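Local coordinates for soluble secreted antigen MPT53 (Mycobacterium tuberculosis, PDB 1LU4), which probably catalyses the oxidation of reduced, unfolded secreted proteins so that they form disulfide bonds, as a thioredoxin-family oxidoreductase, at residues Ala9-Gly14 / Thr82-Ala87; Pro26-Phe31 / Phe103-Ala108; Thr33-Phe38 / Ala62-Val67; Ala43-Gln48 / Met122-Leu127. One frame throughout, in Å; residues are numbered along the deposited sequence.

Contact 1: Ala9-Gly14 / Thr82-Ala87; sequences ATTLSG and TNLNDA
Leu12 lies over the edge strand 82-85, its two methyls divided between neighbouring residues: CD1 touches CB of Asn83 at 3.8 Å, while CD2 lies 3.8 Å from CB of Asn85, side chains crossing at about a right angle. With CG anti to the carbonyl carbon (chi1 -55°), the branch turns back over the strand, and the side chain also packs on Met70 and Val74 of helix 67-77. On the other flank Ala9 CB rests on Leu84 CD1 at 3.7 Å, and the methyl of Thr11 meets that of Thr82, CG2 to CG2 3.9 Å; Phe17 and Ile91 add to this apolar patch. Between the two flanks the backbones join in a single bridge, Thr11 with Leu84. Asn85 N donates to Thr10 O at 2.9 Å, and Leu12 N to Asn83 O at 2.9 Å, a more bent bond of 143°. The looser side is wet. One water links Thr10 N to Asn85 O, a second joins Thr11 O to Asn85 ND2, and the chain leaves through a type I turn, Thr11 to Gly14. Two main-chain bonds and the apolar contacts beside them thus hold the N-terminal hairpin to the sheet edge, with water bridging the looser side.

Contact 2: Pro26-Phe31 / Phe103-Ala108; sequences PAVLWF and FVFYRA
Trp30 and Phe103 lie side by side on one face of the sheet and point the same way, but their rings are not parallel: the five-membered ring of Trp30 is inclined 36° to the Phe103 ring, with centroids 4.4 Å apart. CD1 of the indole sits over one face of the phenyl ring, offset toward its rim, and comes within 3.4 Å of Phe103 CE2. Trp30 CG is anti to the backbone N (chi1 -177°), whereas Phe103 CG is anti to the carbonyl carbon (chi1 -65°), and with these torsions both rings lean toward the other strand. The indole NE1 bonds to Glu42 of helix 37-52. Val28 continues this face: its CG1 meets the Phe103 ring at the edge, and its CG2 lies 3.8 Å from CD1 of Phe105. Beneath these side chains run two central antiparallel strands of the thioredoxin-like sheet, joined by paired bonds at Ala27-Tyr106 and Leu29-Val104; Tyr106 N to Ala27 O measures 2.8 Å. The opposite face carries Leu29, whose CD1 lies in the plane of the Tyr106 ring, at its edge, 3.9 Å from CE2. There too CG2 of Val104 approaches the edge of the Phe31 ring at CE1, 4.0 Å away. The Tyr106 hydroxyl reaches past the strands to bond with Ala1 N and the Tyr95 hydroxyl.

Contact 3: Thr33-Phe38 / Ala62-Val67; sequences TPWCPF and ATRADV
The Trp35 indole presents its edge to the backbone of Arg64, and NE1 donates to Arg64 O at 2.8 Å along a fairly straight line (163°). The acceptor lies almost exactly in the ring plane, 2° out of it, yet the indole nitrogen stands above the carbonyl plane, away from the lone-pair directions. One face of the indole is covered by Thr33 OG1, 3.5 Å above the plane and over the ring centre. Farther along the rim, CZ2 touches CB of Arg64 at 3.8 Å. The arginine chain, bent at chi3 (81°), brings one face of its guanidinium to Trp35 CH2, which is offset toward the rim of that group; the two planes are nearly perpendicular, so an edge of the indole faces the flat of the guanidinium. The type I turn Thr33-Cys36 that carries the indole leads into helix 37-52, where Cys36 occupies the N-cap position and opens a CxxC sequence with Cys39, consistent with the thioredoxin-type redox centre; the predicted Cys36-Cys39 disulfide is not formed in this structure. The facing loop, after strand 57-62, similarly leads to an N-cap at Asp66, whose OD1 accepts from Ala69 N. Between the two loops Pro34 CG presses on Ala65 CB at 3.4 Å, tighter than ordinary van der Waals contact, while the Pro34 ring also packs on Ala69 and Phe73 of helix 67-77. Deeper in, the Thr33 methyl CG2 points at Thr63 O, 3.2 Å away, and the Thr63 hydroxyl bonds to Asp86 O.

Contact 4: Ala43-Gln48 / Met122-Leu127; sequences APSLSQ and MSQDEL
Ser45 and Gln124 meet where helix 37-52 passes the first turn of helix 124-133, their CA atoms 5.0 Å apart. Ser45 OG lies against the aliphatic base of the glutamine, 3.3 Å from Gln124 CB. Gln124 CG is anti to the backbone N (chi1 -171°) and the chain is extended beyond it, which carries the amide along the neighbouring helix until OE1 lies 3.7 Å from Gln48 CB. Deeper in, Leu127 CD2 fits against the backbone of Ser45, 3.7 Å from its O, and meets Leu46 CD2 at 4.1 Å, the two leucines crossing at about a right angle. No direct hydrogen bond joins the segments; two waters serve instead. One connects Ser45 OG with Met122 O, 2.7 Å from that carbonyl oxygen. The other accepts from Gln48 NE2 and donates to Gln124 OE1, so it bridges the exposed side-chain amides. Behind this first shell, Ser123 N-caps the second helix, its OG accepting from Glu126 N at 2.9 Å, while Met122 N bonds to Glu42. The leucines rest on the sheet below, Leu46 against Trp30 and Phe103, Leu127 against Phe103 and Phe105. Two helices side by side over one face of a central beta-sheet, the first of them starting at the CxxC sequence, form part of the helical layer on that face in the thioredoxin-like fold.

Overall arrangement
From the N terminus, the chain first supplies residues 9-14, and contact 1 closes a long loop by returning strand 82-85 to them. Strand 27-32 follows and pairs with strand 102-106 in contact 2, whose loop crosses that of contact 1. Contact 3, between the turn before helix 37-52 and the loop after strand 57-62, is nested within both. Contact 4 joins helix 37-52 to the C-terminal helix and crosses all three others. Contacts 1 and 3 touch at Asp86, which bonds to Ala62 and Thr63, and where Leu12 and Asn85 pack on Val67; contacts 2 and 4 touch where the two helices lie on the sheet. Contacts 1 and 2 reach the same sheet, with centres about 17 Å apart.

Contact 1: Ala9-Gly14 / Thr82-Ala87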
loop_
_atom_site.group_PDB
_atom_site.type_symbol
_atom_site.label_atom_id
_atom_site.label_comp_id
_atom_site.label_asym_id
_atom_site.label_seq_id
_atom_site.Cartn_x
_atom_site.Cartn_y
_atom_site.Cartn_z
ATOM N N ALA A 9 -2.699 12.259 -5.578
ATOM C CA ALA A 9 -1.971 12.240 -4.337
ATOM C C ALA A 9 -0.592 12.852 -4.468
ATOM O O ALA A 9 -0.204 13.201 -5.586
ATOM C CB ALA A 9 -1.857 10.762 -3.939
ATOM N N THR A 10 0.126 12.921 -3.377
ATOM C CA THR A 10 1.539 13.354 -3.370
ATOM C C THR A 10 2.359 12.253 -2.710
ATOM O O THR A 10 2.013 11.754 -1.652
ATOM C CB THR A 10 1.734 14.655 -2.600
ATOM O OG1 THR A 10 0.945 15.653 -3.253
ATOM C CG2 THR A 10 3.149 15.192 -2.629
ATOM N N THR A 11 3.481 11.912 -3.361
ATOM C CA THR A 11 4.350 10.885 -2.810
ATOM C C THR A 11 5.192 11.396 -1.683
ATOM O O THR A 11 5.238 12.634 -1.463
ATOM C CB THR A 11 5.288 10.294 -3.887
ATOM O OG1 THR A 11 6.330 11.251 -4.183
ATOM C CG2 THR A 11 4.551 9.963 -5.192
ATOM N N LEU A 12 5.840 10.489 -0.957
ATOM C CA LEU A 12 6.646 10.981 0.163
ATOM C C LEU A 12 7.780 11.854 -0.331
ATOM O O LEU A 12 8.266 12.638 0.473
ATOM C CB LEU A 12 7.285 9.843 0.948
ATOM C CG LEU A 12 6.338 8.796 1.471
ATOM C CD1 LEU A 12 7.129 7.825 2.373
ATOM C CD2 LEU A 12 5.174 9.369 2.216
ATOM N N SER A 13 8.246 11.727 -1.567
ATOM C CA SER A 13 9.321 12.469 -2.195
ATOM C C SER A 13 8.835 13.825 -2.662
ATOM O O SER A 13 9.617 14.673 -3.073
ATOM C CB SER A 13 9.874 11.747 -3.421
ATOM O OG SER A 13 10.552 10.593 -2.970
ATOM N N GLY A 14 7.524 14.009 -2.683
ATOM C CA GLY A 14 6.923 15.256 -3.117
ATOM C C GLY A 14 6.407 15.272 -4.537
ATOM O O GLY A 14 6.086 16.352 -5.060
ATOM N N THR A 82 6.065 3.223 -4.978
ATOM C CA THR A 82 5.460 4.511 -4.626
ATOM C C THR A 82 4.840 4.428 -3.231
ATOM O O THR A 82 4.112 3.496 -2.927
ATOM C CB THR A 82 4.329 4.822 -5.633
ATOM O OG1 THR A 82 4.909 4.927 -6.936
ATOM C CG2 THR A 82 3.651 6.137 -5.274
ATOM N N ASN A 83 5.101 5.443 -2.419
ATOM C CA ASN A 83 4.396 5.619 -1.135
ATOM C C ASN A 83 3.847 7.012 -1.083
ATOM O O ASN A 83 4.506 8.003 -1.391
ATOM C CB ASN A 83 5.351 5.354 0.057
ATOM C CG ASN A 83 5.575 3.874 0.214
ATOM O OD1 ASN A 83 4.779 3.162 0.822
ATOM N ND2 ASN A 83 6.647 3.425 -0.404
ATOM N N LEU A 84 2.575 7.100 -0.692
ATOM C CA LEU A 84 1.807 8.332 -0.718
ATOM C C LEU A 84 1.701 8.920 0.690
ATOM O O LEU A 84 1.456 8.197 1.649
ATOM C CB LEU A 84 0.375 8.088 -1.246
ATOM C CG LEU A 84 0.397 7.462 -2.681
ATOM C CD1 LEU A 84 -1.025 7.266 -3.173
ATOM C CD2 LEU A 84 1.176 8.303 -3.677
ATOM N N ASN A 85 1.889 10.230 0.774
ATOM C CA ASN A 85 1.686 10.926 2.046
ATOM C C ASN A 85 0.222 11.357 2.086
ATOM O O ASN A 85 -0.106 12.433 1.553
ATOM C CB ASN A 85 2.618 12.148 2.080
ATOM C CG ASN A 85 2.379 12.989 3.328
ATOM O OD1 ASN A 85 1.691 12.599 4.240
ATOM N ND2 ASN A 85 2.943 14.179 3.311
ATOM N N ASP A 86 -0.649 10.529 2.623
ATOM C CA ASP A 86 -2.076 10.847 2.645
ATOM C C ASP A 86 -2.339 11.614 3.917
ATOM O O ASP A 86 -2.950 11.140 4.877
ATOM C CB ASP A 86 -2.889 9.558 2.617
ATOM C CG ASP A 86 -4.390 9.790 2.514
ATOM O OD1 ASP A 86 -4.823 10.777 1.933
ATOM O OD2 ASP A 86 -5.151 8.948 3.013
ATOM N N ALA A 87 -1.836 12.854 3.936
ATOM C CA ALA A 87 -1.657 13.572 5.173
ATOM C C ALA A 87 -2.987 13.768 5.884
ATOM O O ALA A 87 -3.032 13.791 7.111
ATOM C CB ALA A 87 -1.015 14.939 4.880
HETATM O O HOH W 1 -1.321 12.128 -1.015
HETATM O O HOH W 2 4.623 14.463 0.677
#

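Contact 2: Pro26-Phe31 / Phe103-Ala108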
loop_
_atom_site.group_PDB
_atom_site.type_symbol
_atom_site.label_atom_id
_atom_site.label_comp_id
_atom_site.label_asym_id
_atom_site.label_seq_id
_atom_site.Cartn_x
_atom_site.Cartn_y
_atom_site.Cartn_z
ATOM N N PRO A 26 -2.658 -5.252 -12.588
ATOM C CA PRO A 26 -2.616 -5.828 -11.243
ATOM C C PRO A 26 -1.874 -4.848 -10.304
ATOM O O PRO A 26 -0.860 -4.253 -10.665
ATOM C CB PRO A 26 -1.796 -7.103 -11.411
ATOM C CG PRO A 26 -1.147 -7.046 -12.752
ATOM C CD PRO A 26 -1.826 -6.007 -13.568
ATOM N N ALA A 27 -2.446 -4.679 -9.114
ATOM C CA ALA A 27 -1.882 -3.694 -8.210
ATOM C C ALA A 27 -2.167 -4.098 -6.767
ATOM O O ALA A 27 -3.133 -4.859 -6.504
ATOM C CB ALA A 27 -2.488 -2.315 -8.519
ATOM N N VAL A 28 -1.390 -3.549 -5.869
ATOM C CA VAL A 28 -1.607 -3.767 -4.434
ATOM C C VAL A 28 -1.532 -2.386 -3.786
ATOM O O VAL A 28 -0.533 -1.684 -3.918
ATOM C CB VAL A 28 -0.554 -4.713 -3.837
ATOM C CG1 VAL A 28 -0.731 -4.822 -2.303
ATOM C CG2 VAL A 28 -0.564 -6.107 -4.457
ATOM N N LEU A 29 -2.603 -2.047 -3.019
ATOM C CA LEU A 29 -2.535 -0.907 -2.122
ATOM C C LEU A 29 -2.243 -1.411 -0.716
ATOM O O LEU A 29 -2.869 -2.394 -0.268
ATOM C CB LEU A 29 -3.853 -0.126 -2.081
ATOM C CG LEU A 29 -4.417 0.341 -3.417
ATOM C CD1 LEU A 29 -5.702 1.125 -3.195
ATOM C CD2 LEU A 29 -3.389 1.131 -4.247
ATOM N N TRP A 30 -1.331 -0.751 -0.016
ATOM C CA TRP A 30 -0.994 -1.126 1.338
ATOM C C TRP A 30 -1.074 0.120 2.197
ATOM O O TRP A 30 -0.300 1.064 2.026
ATOM C CB TRP A 30 0.405 -1.734 1.399
ATOM C CG TRP A 30 0.840 -2.225 2.748
ATOM C CD1 TRP A 30 0.197 -3.113 3.569
ATOM C CD2 TRP A 30 2.063 -1.909 3.438
ATOM N NE1 TRP A 30 0.907 -3.352 4.713
ATOM C CE2 TRP A 30 2.053 -2.625 4.650
ATOM C CE3 TRP A 30 3.147 -1.077 3.112
ATOM C CZ2 TRP A 30 3.116 -2.527 5.559
ATOM C CZ3 TRP A 30 4.214 -0.985 4.035
ATOM C CH2 TRP A 30 4.156 -1.712 5.223
ATOM N N PHE A 31 -2.045 0.112 3.122
ATOM C CA PHE A 31 -2.272 1.258 4.035
ATOM C C PHE A 31 -1.519 1.027 5.296
ATOM O O PHE A 31 -1.737 0.021 6.011
ATOM C CB PHE A 31 -3.793 1.349 4.335
ATOM C CG PHE A 31 -4.611 1.701 3.113
ATOM C CD1 PHE A 31 -5.030 0.730 2.194
ATOM C CD2 PHE A 31 -4.970 3.036 2.868
ATOM C CE1 PHE A 31 -5.779 1.090 1.094
ATOM C CE2 PHE A 31 -5.709 3.385 1.743
ATOM C CZ PHE A 31 -6.113 2.421 0.827
ATOM N N PHE A 103 -4.567 -4.207 3.180
ATOM C CA PHE A 103 -4.222 -4.468 1.795
ATOM C C PHE A 103 -5.463 -4.455 0.910
ATOM O O PHE A 103 -6.484 -5.016 1.323
ATOM C CB PHE A 103 -3.589 -5.836 1.651
ATOM C CG PHE A 103 -2.265 -6.072 2.325
ATOM C CD1 PHE A 103 -2.246 -6.405 3.689
ATOM C CD2 PHE A 103 -1.105 -5.991 1.606
ATOM C CE1 PHE A 103 -1.037 -6.664 4.293
ATOM C CE2 PHE A 103 0.123 -6.250 2.215
ATOM C CZ PHE A 103 0.115 -6.580 3.543
ATOM N N VAL A 104 -5.309 -3.911 -0.285
ATOM C CA VAL A 104 -6.269 -4.107 -1.357
ATOM C C VAL A 104 -5.514 -4.719 -2.508
ATOM O O VAL A 104 -4.601 -4.125 -3.041
ATOM C CB VAL A 104 -6.990 -2.824 -1.761
ATOM C CG1 VAL A 104 -8.032 -3.117 -2.818
ATOM C CG2 VAL A 104 -7.661 -2.075 -0.560
ATOM N N PHE A 105 -5.972 -5.919 -2.931
ATOM C CA PHE A 105 -5.339 -6.682 -3.998
ATOM C C PHE A 105 -6.186 -6.537 -5.250
ATOM O O PHE A 105 -7.315 -7.098 -5.287
ATOM C CB PHE A 105 -5.246 -8.141 -3.560
ATOM C CG PHE A 105 -4.275 -8.381 -2.438
ATOM C CD1 PHE A 105 -2.919 -8.479 -2.666
ATOM C CD2 PHE A 105 -4.768 -8.475 -1.129
ATOM C CE1 PHE A 105 -2.041 -8.666 -1.645
ATOM C CE2 PHE A 105 -3.891 -8.678 -0.072
ATOM C CZ PHE A 105 -2.535 -8.769 -0.345
ATOM N N TYR A 106 -5.724 -5.809 -6.255
ATOM C CA TYR A 106 -6.484 -5.568 -7.484
ATOM C C TYR A 106 -5.984 -6.426 -8.630
ATOM O O TYR A 106 -4.797 -6.518 -8.919
ATOM C CB TYR A 106 -6.233 -4.169 -7.945
ATOM C CG TYR A 106 -7.088 -3.067 -7.316
ATOM C CD1 TYR A 106 -8.403 -2.941 -7.698
ATOM C CD2 TYR A 106 -6.573 -2.226 -6.376
ATOM C CE1 TYR A 106 -9.180 -1.964 -7.149
ATOM C CE2 TYR A 106 -7.363 -1.206 -5.823
ATOM C CZ TYR A 106 -8.662 -1.095 -6.214
ATOM O OH TYR A 106 -9.441 -0.097 -5.664
ATOM N N ARG A 107 -6.954 -7.063 -9.278
ATOM C CA ARG A 107 -6.724 -7.658 -10.577
ATOM C C ARG A 107 -6.835 -6.579 -11.658
ATOM O O ARG A 107 -7.422 -5.518 -11.444
ATOM C CB ARG A 107 -7.746 -8.759 -10.890
ATOM C CG ARG A 107 -7.603 -9.948 -9.917
ATOM C CD ARG A 107 -8.588 -11.024 -10.408
ATOM N NE ARG A 107 -8.204 -11.588 -11.692
ATOM C CZ ARG A 107 -7.405 -12.644 -11.828
ATOM N NH1 ARG A 107 -6.913 -13.238 -10.741
ATOM N NH2 ARG A 107 -7.119 -13.080 -13.042
ATOM N N ALA A 108 -6.278 -6.885 -12.855
ATOM C CA ALA A 108 -6.350 -5.947 -13.976
ATOM C C ALA A 108 -7.785 -5.659 -14.371
ATOM O O ALA A 108 -8.080 -4.592 -14.884
ATOM C CB ALA A 108 -5.578 -6.541 -15.175
#

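Contact 3: Thr33-Phe38 / Ala62-Val67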
loop_
_atom_site.group_PDB
_atom_site.type_symbol
_atom_site.label_atom_id
_atom_site.label_comp_id
_atom_site.label_asym_id
_atom_site.label_seq_id
_atom_site.Cartn_x
_atom_site.Cartn_y
_atom_site.Cartn_z
ATOM N N THR A 33 1.041 2.850 8.762
ATOM C CA THR A 33 1.573 3.969 9.507
ATOM C C THR A 33 2.923 3.541 10.068
ATOM O O THR A 33 3.113 2.360 10.345
ATOM C CB THR A 33 0.629 4.386 10.674
ATOM O OG1 THR A 33 0.599 3.355 11.717
ATOM C CG2 THR A 33 -0.772 4.717 10.297
ATOM N N PRO A 34 3.905 4.460 10.231
ATOM C CA PRO A 34 5.263 3.994 10.508
ATOM C C PRO A 34 5.476 3.482 11.914
ATOM O O PRO A 34 6.485 2.806 12.174
ATOM C CB PRO A 34 6.111 5.241 10.205
ATOM C CG PRO A 34 5.162 6.417 10.368
ATOM C CD PRO A 34 3.834 5.850 9.854
ATOM N N TRP A 35 4.551 3.808 12.836
ATOM C CA TRP A 35 4.737 3.464 14.222
ATOM C C TRP A 35 3.928 2.259 14.601
ATOM O O TRP A 35 3.980 1.806 15.775
ATOM C CB TRP A 35 4.312 4.684 15.062
ATOM C CG TRP A 35 3.095 5.443 14.573
ATOM C CD1 TRP A 35 3.144 6.635 13.880
ATOM C CD2 TRP A 35 1.713 5.126 14.693
ATOM N NE1 TRP A 35 1.846 7.077 13.580
ATOM C CE2 TRP A 35 0.981 6.144 14.103
ATOM C CE3 TRP A 35 1.057 4.046 15.326
ATOM C CZ2 TRP A 35 -0.423 6.159 14.048
ATOM C CZ3 TRP A 35 -0.319 4.043 15.306
ATOM C CH2 TRP A 35 -1.009 5.118 14.677
ATOM N N CYS A 36 3.252 1.622 13.651
ATOM C CA CYS A 36 2.474 0.437 13.944
ATOM C C CYS A 36 3.356 -0.812 13.951
ATOM O O CYS A 36 4.078 -1.047 12.944
ATOM C CB CYS A 36 1.352 0.271 12.909
ATOM S SG CYS A 36 0.557 -1.348 12.966
ATOM N N PRO A 37 3.384 -1.635 15.000
ATOM C CA PRO A 37 4.283 -2.776 15.011
ATOM C C PRO A 37 3.886 -3.809 13.957
ATOM O O PRO A 37 4.763 -4.564 13.502
ATOM C CB PRO A 37 4.168 -3.313 16.427
ATOM C CG PRO A 37 2.774 -2.927 16.847
ATOM C CD PRO A 37 2.569 -1.555 16.216
ATOM N N PHE A 38 2.625 -3.900 13.608
ATOM C CA PHE A 38 2.190 -4.851 12.593
ATOM C C PHE A 38 2.687 -4.383 11.239
ATOM O O PHE A 38 3.178 -5.189 10.446
ATOM C CB PHE A 38 0.678 -5.029 12.622
ATOM C CG PHE A 38 0.180 -5.533 13.959
ATOM C CD1 PHE A 38 0.165 -6.886 14.222
ATOM C CD2 PHE A 38 -0.273 -4.615 14.952
ATOM C CE1 PHE A 38 -0.308 -7.373 15.452
ATOM C CE2 PHE A 38 -0.721 -5.107 16.164
ATOM C CZ PHE A 38 -0.715 -6.472 16.412
ATOM N N ALA A 62 0.339 6.110 3.378
ATOM C CA ALA A 62 0.638 6.316 4.807
ATOM C C ALA A 62 -0.164 7.506 5.306
ATOM O O ALA A 62 -0.450 8.477 4.586
ATOM C CB ALA A 62 2.135 6.628 4.975
ATOM N N THR A 63 -0.506 7.465 6.600
ATOM C CA THR A 63 -1.171 8.616 7.224
ATOM C C THR A 63 -0.819 8.592 8.730
ATOM O O THR A 63 -0.153 7.696 9.230
ATOM C CB THR A 63 -2.667 8.582 6.979
ATOM O OG1 THR A 63 -3.243 9.888 7.350
ATOM C CG2 THR A 63 -3.395 7.506 7.759
ATOM N N ARG A 64 -1.279 9.623 9.404
ATOM C CA ARG A 64 -1.141 9.749 10.888
ATOM C C ARG A 64 0.316 9.813 11.292
ATOM O O ARG A 64 0.675 9.324 12.379
ATOM C CB ARG A 64 -1.881 8.644 11.616
ATOM C CG ARG A 64 -3.404 8.811 11.471
ATOM C CD ARG A 64 -4.020 7.913 12.473
ATOM N NE ARG A 64 -4.069 8.395 13.788
ATOM C CZ ARG A 64 -4.449 7.642 14.826
ATOM N NH1 ARG A 64 -4.750 6.388 14.675
ATOM N NH2 ARG A 64 -4.507 8.117 16.017
ATOM N N ALA A 65 1.152 10.458 10.492
ATOM C CA ALA A 65 2.557 10.614 10.893
ATOM C C ALA A 65 3.163 11.764 10.112
ATOM O O ALA A 65 2.660 12.117 9.032
ATOM C CB ALA A 65 3.368 9.331 10.657
ATOM N N ASP A 66 4.279 12.299 10.616
ATOM C CA ASP A 66 4.964 13.310 9.831
ATOM C C ASP A 66 5.743 12.661 8.691
ATOM O O ASP A 66 6.074 11.461 8.692
ATOM C CB ASP A 66 5.923 14.134 10.689
ATOM C CG ASP A 66 6.884 13.227 11.405
ATOM O OD1 ASP A 66 7.971 12.967 10.909
ATOM O OD2 ASP A 66 6.524 12.694 12.481
ATOM N N VAL A 67 6.027 13.488 7.677
ATOM C CA VAL A 67 6.619 12.912 6.462
ATOM C C VAL A 67 7.987 12.349 6.743
ATOM O O VAL A 67 8.360 11.315 6.170
ATOM C CB VAL A 67 6.661 13.965 5.346
ATOM C CG1 VAL A 67 7.173 13.301 4.044
ATOM C CG2 VAL A 67 5.347 14.596 5.055
#

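Contact 4: Ala43-Gln48 / Met122-Leu127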
loop_
_atom_site.group_PDB
_atom_site.type_symbol
_atom_site.label_atom_id
_atom_site.label_comp_id
_atom_site.label_asym_id
_atom_site.label_seq_id
_atom_site.Cartn_x
_atom_site.Cartn_y
_atom_site.Cartn_z
ATOM N N ALA A 43 6.550 -4.891 6.702
ATOM C CA ALA A 43 7.300 -4.094 5.750
ATOM C C ALA A 43 8.398 -4.905 5.040
ATOM O O ALA A 43 8.515 -4.743 3.808
ATOM C CB ALA A 43 7.908 -2.880 6.399
ATOM N N PRO A 44 9.195 -5.747 5.690
ATOM C CA PRO A 44 10.198 -6.519 4.926
ATOM C C PRO A 44 9.573 -7.414 3.860
ATOM O O PRO A 44 10.115 -7.620 2.787
ATOM C CB PRO A 44 10.894 -7.356 6.010
ATOM C CG PRO A 44 10.681 -6.602 7.304
ATOM C CD PRO A 44 9.312 -5.969 7.144
ATOM N N SER A 45 8.373 -7.962 4.185
ATOM C CA SER A 45 7.662 -8.784 3.225
ATOM C C SER A 45 7.163 -7.982 2.061
ATOM O O SER A 45 7.228 -8.432 0.907
ATOM C CB SER A 45 6.478 -9.471 3.929
ATOM O OG SER A 45 7.039 -10.364 4.904
ATOM N N LEU A 46 6.610 -6.793 2.276
ATOM C CA LEU A 46 6.244 -5.875 1.157
ATOM C C LEU A 46 7.458 -5.621 0.303
ATOM O O LEU A 46 7.379 -5.674 -0.926
ATOM C CB LEU A 46 5.718 -4.513 1.645
ATOM C CG LEU A 46 4.232 -4.378 1.943
ATOM C CD1 LEU A 46 3.369 -4.518 0.666
ATOM C CD2 LEU A 46 3.753 -5.357 3.002
ATOM N N SER A 47 8.608 -5.333 0.939
ATOM C CA SER A 47 9.787 -4.984 0.133
ATOM C C SER A 47 10.196 -6.125 -0.783
ATOM O O SER A 47 10.432 -5.946 -1.985
ATOM C CB SER A 47 10.949 -4.718 1.109
ATOM O OG SER A 47 12.104 -4.421 0.336
ATOM N N GLN A 48 10.213 -7.322 -0.241
ATOM C CA GLN A 48 10.652 -8.517 -0.996
ATOM C C GLN A 48 9.623 -8.912 -2.035
ATOM O O GLN A 48 9.964 -9.222 -3.175
ATOM C CB GLN A 48 10.900 -9.660 0.002
ATOM C CG GLN A 48 12.187 -9.462 0.818
ATOM C CD GLN A 48 13.409 -9.499 -0.053
ATOM O OE1 GLN A 48 14.205 -8.508 -0.125
ATOM N NE2 GLN A 48 13.623 -10.601 -0.737
ATOM N N MET A 122 0.495 -10.067 8.226
ATOM C CA MET A 122 0.492 -11.048 7.141
ATOM C C MET A 122 1.898 -11.579 6.904
ATOM O O MET A 122 2.843 -10.807 6.837
ATOM C CB MET A 122 -0.016 -10.386 5.876
ATOM C CG MET A 122 -0.254 -11.419 4.752
ATOM S SD MET A 122 -0.790 -10.627 3.201
ATOM C CE MET A 122 -2.397 -10.092 3.670
ATOM N N SER A 123 2.015 -12.909 6.722
ATOM C CA SER A 123 3.340 -13.505 6.466
ATOM C C SER A 123 3.711 -13.220 5.015
ATOM O O SER A 123 2.903 -12.987 4.120
ATOM C CB SER A 123 3.314 -15.015 6.667
ATOM O OG SER A 123 2.485 -15.645 5.631
ATOM N N GLN A 124 5.037 -13.374 4.773
ATOM C CA GLN A 124 5.500 -13.264 3.384
ATOM C C GLN A 124 4.926 -14.327 2.479
ATOM O O GLN A 124 4.564 -14.047 1.337
ATOM C CB GLN A 124 7.042 -13.299 3.335
ATOM C CG GLN A 124 7.525 -12.951 1.911
ATOM C CD GLN A 124 9.016 -12.967 1.765
ATOM O OE1 GLN A 124 9.582 -13.010 0.661
ATOM N NE2 GLN A 124 9.742 -12.947 2.859
ATOM N N ASP A 125 4.863 -15.562 2.981
ATOM C CA ASP A 125 4.303 -16.629 2.166
ATOM C C ASP A 125 2.865 -16.310 1.781
ATOM O O ASP A 125 2.452 -16.522 0.647
ATOM C CB ASP A 125 4.357 -17.959 2.922
ATOM C CG ASP A 125 5.702 -18.647 2.816
ATOM O OD1 ASP A 125 6.726 -18.093 2.369
ATOM O OD2 ASP A 125 5.750 -19.838 3.217
ATOM N N GLU A 126 2.105 -15.789 2.777
ATOM C CA GLU A 126 0.726 -15.484 2.417
ATOM C C GLU A 126 0.647 -14.361 1.379
ATOM O O GLU A 126 -0.094 -14.415 0.425
ATOM C CB GLU A 126 -0.129 -15.127 3.633
ATOM C CG GLU A 126 -1.553 -14.738 3.254
ATOM C CD GLU A 126 -2.451 -14.444 4.459
ATOM O OE1 GLU A 126 -2.254 -15.006 5.557
ATOM O OE2 GLU A 126 -3.353 -13.591 4.266
ATOM N N LEU A 127 1.438 -13.298 1.602
ATOM C CA LEU A 127 1.459 -12.163 0.673
ATOM C C LEU A 127 1.902 -12.576 -0.726
ATOM O O LEU A 127 1.258 -12.173 -1.706
ATOM C CB LEU A 127 2.397 -11.088 1.247
ATOM C CG LEU A 127 2.550 -9.838 0.363
ATOM C CD1 LEU A 127 1.238 -9.138 0.122
ATOM C CD2 LEU A 127 3.571 -8.884 0.990
HETATM O O HOH W 3 5.457 -10.359 7.124
HETATM O O HOH W 4 12.362 -12.981 0.029
#